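Local coordinates for protein intracellular serine protease (Bacillus licheniformis, PDB 4ZOQ) that probably acts as a subtilisin-like serine endopeptidase that cuts lanthipeptide precursors in a sequence-specific way, at residues F223-G227 against A278-V282. Sequence-based numbering, arbitrary orientation.
Sequences FTAPG and AAPQV
Gln281 reaches from its helix to the end of strand 221-226, where its NE2 donates a hydrogen bond to Pro226 O, 2.8 Å away and nearly straight at 170°. The carbonyl oxygen lies almost in the plane of the Gln281 amide, yet the amide nitrogen stands above the Pro226 carbonyl plane, 56° out of it. With CG anti to its own carbonyl carbon and the chain extended beyond, the amide is carried to the point where the strand gives way to Gly227. NE2 also bonds to Leu277 O, one turn back in the helix, and OE1 accepts from Gln29 NE2, so three bonds fix the rotation of this buried amide. CG and CD of Pro226 pack against Gln281 OE1, CG at 3.4 Å, the two side chains meeting at a slant.

The apolar part centres on Ala225, whose methyl points at the helix. Its CB lies 3.8 Å from Ala278 CB, and Gln281 CB and Val282 CG2 close round it. The same methyl also packs against a main-chain oxygen, with Ala225 CB 3.4 Å from Ala278 O. Such small side chains are consistent with the close approach of the axes of 223-226 and 278-282, 7.1 Å at an angle of 105°. Val282, with CG1 anti to its backbone N, sends CG2 to Ala225, while its CG1 meets Phe223 CD2 obliquely across a looser 4.4 Å.

Ser276, the predicted charge-relay serine, lies in the first turn of helix 275-297, just ahead of Ala278. The helix packs against the outermost strand of the central, mostly parallel sheet, where Thr224 also bonds to Gly329 and Val331; strand 200-205 pairs with that strand and also receives Val282 on Val202. Helix 24-30 closes over Pro226 and Gln281, while helix 86-97, which carries the predicted catalytic His86, lies against Pro280 and Gln281.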
ATOM      1  N   PHE B 223       2.534   0.044 -12.993  1.00 29.17           N
ATOM      2  CA  PHE B 223       3.719   0.850 -12.850  1.00 28.69           C
ATOM      3  C   PHE B 223       4.794   0.082 -12.116  1.00 27.93           C
ATOM      4  O   PHE B 223       4.567  -0.945 -11.497  1.00 25.28           O
ATOM      5  CB  PHE B 223       3.464   2.133 -12.086  1.00 25.96           C
ATOM      6  CG  PHE B 223       2.489   3.050 -12.721  1.00 32.00           C
ATOM      7  CD1 PHE B 223       2.846   3.808 -13.827  1.00 30.43           C
ATOM      8  CD2 PHE B 223       1.216   3.210 -12.166  1.00 28.81           C
ATOM      9  CE1 PHE B 223       1.953   4.675 -14.390  1.00 34.04           C
ATOM     10  CE2 PHE B 223       0.318   4.080 -12.720  1.00 32.13           C
ATOM     11  CZ  PHE B 223       0.677   4.819 -13.843  1.00 33.55           C
ATOM     12  N   THR B 224       5.961   0.681 -12.153  1.00 27.27           N
ATOM     13  CA  THR B 224       7.122   0.188 -11.488  1.00 27.41           C
ATOM     14  C   THR B 224       7.778   1.336 -10.706  1.00 28.58           C
ATOM     15  O   THR B 224       7.551   2.521 -11.006  1.00 27.12           O
ATOM     16  CB  THR B 224       8.012  -0.466 -12.587  1.00 30.81           C
ATOM     17  OG1 THR B 224       7.921  -1.896 -12.494  1.00 32.78           O
ATOM     18  CG2 THR B 224       9.381  -0.033 -12.538  1.00 26.49           C
ATOM     19  N   ALA B 225       8.523   1.004  -9.655  1.00 27.83           N
ATOM     20  CA  ALA B 225       9.314   2.014  -8.954  1.00 27.53           C
ATOM     21  C   ALA B 225      10.580   1.359  -8.379  1.00 25.68           C
ATOM     22  O   ALA B 225      10.623   0.137  -8.197  1.00 24.04           O
ATOM     23  CB  ALA B 225       8.492   2.700  -7.864  1.00 25.78           C
ATOM     24  N   PRO B 226      11.629   2.164  -8.141  1.00 27.95           N
ATOM     25  CA  PRO B 226      12.875   1.540  -7.668  1.00 28.25           C
ATOM     26  C   PRO B 226      12.815   0.979  -6.234  1.00 25.66           C
ATOM     27  O   PRO B 226      12.946   1.705  -5.249  1.00 26.14           O
ATOM     28  CB  PRO B 226      13.894   2.689  -7.770  1.00 26.90           C
ATOM     29  CG  PRO B 226      13.095   3.949  -7.821  1.00 26.79           C
ATOM     30  CD  PRO B 226      11.820   3.583  -8.511  1.00 27.91           C
ATOM     31  N   GLY B 227      12.606  -0.326  -6.140  1.00 26.67           N
ATOM     32  CA  GLY B 227      12.598  -1.025  -4.869  1.00 24.02           C
ATOM     33  C   GLY B 227      13.846  -1.883  -4.628  1.00 25.45           C
ATOM     34  O   GLY B 227      13.916  -2.577  -3.620  1.00 28.25           O
ATOM     35  N   ALA B 278       8.062  -0.142  -3.408  1.00 26.83           N
ATOM     36  CA  ALA B 278       7.863   0.505  -4.687  1.00 27.09           C
ATOM     37  C   ALA B 278       6.542   1.202  -4.709  1.00 25.65           C
ATOM     38  O   ALA B 278       6.473   2.361  -5.123  1.00 26.54           O
ATOM     39  CB  ALA B 278       7.964  -0.488  -5.838  1.00 25.52           C
ATOM     40  N   ALA B 279       5.497   0.502  -4.265  1.00 25.36           N
ATOM     41  CA  ALA B 279       4.147   1.066  -4.291  1.00 25.45           C
ATOM     42  C   ALA B 279       4.023   2.450  -3.609  1.00 26.08           C
ATOM     43  O   ALA B 279       3.393   3.344  -4.182  1.00 26.15           O
ATOM     44  CB  ALA B 279       3.147   0.083  -3.702  1.00 25.71           C
ATOM     45  N   PRO B 280       4.591   2.626  -2.397  1.00 37.15           N
ATOM     46  CA  PRO B 280       4.460   3.942  -1.760  1.00 27.73           C
ATOM     47  C   PRO B 280       5.202   5.093  -2.469  1.00 30.71           C
ATOM     48  O   PRO B 280       4.806   6.262  -2.294  1.00 28.01           O
ATOM     49  CB  PRO B 280       5.053   3.721  -0.360  1.00 26.77           C
ATOM     50  CG  PRO B 280       5.865   2.484  -0.456  1.00 27.30           C
ATOM     51  CD  PRO B 280       5.176   1.637  -1.480  1.00 26.23           C
ATOM     52  N   GLN B 281       6.214   4.769  -3.284  1.00 29.56           N
ATOM     53  CA  GLN B 281       6.887   5.780  -4.075  1.00 26.04           C
ATOM     54  C   GLN B 281       5.920   6.358  -5.100  1.00 26.06           C
ATOM     55  O   GLN B 281       5.935   7.547  -5.371  1.00 27.23           O
ATOM     56  CB  GLN B 281       8.128   5.226  -4.754  1.00 27.17           C
ATOM     57  CG  GLN B 281       9.236   4.897  -3.790  1.00 28.66           C
ATOM     58  CD  GLN B 281      10.457   4.339  -4.489  1.00 29.71           C
ATOM     59  OE1 GLN B 281      11.013   4.984  -5.398  1.00 28.84           O
ATOM     60  NE2 GLN B 281      10.884   3.132  -4.088  1.00 26.26           N
ATOM     61  N   VAL B 282       5.094   5.499  -5.676  1.00 26.49           N
ATOM     62  CA  VAL B 282       4.047   5.919  -6.587  1.00 26.32           C
ATOM     63  C   VAL B 282       2.922   6.643  -5.825  1.00 26.90           C
ATOM     64  O   VAL B 282       2.403   7.660  -6.284  1.00 26.80           O
ATOM     65  CB  VAL B 282       3.478   4.697  -7.372  1.00 28.48           C
ATOM     66  CG1 VAL B 282       2.431   5.141  -8.415  1.00 27.08           C
ATOM     67  CG2 VAL B 282       4.611   3.940  -8.028  1.00 24.51           C
TER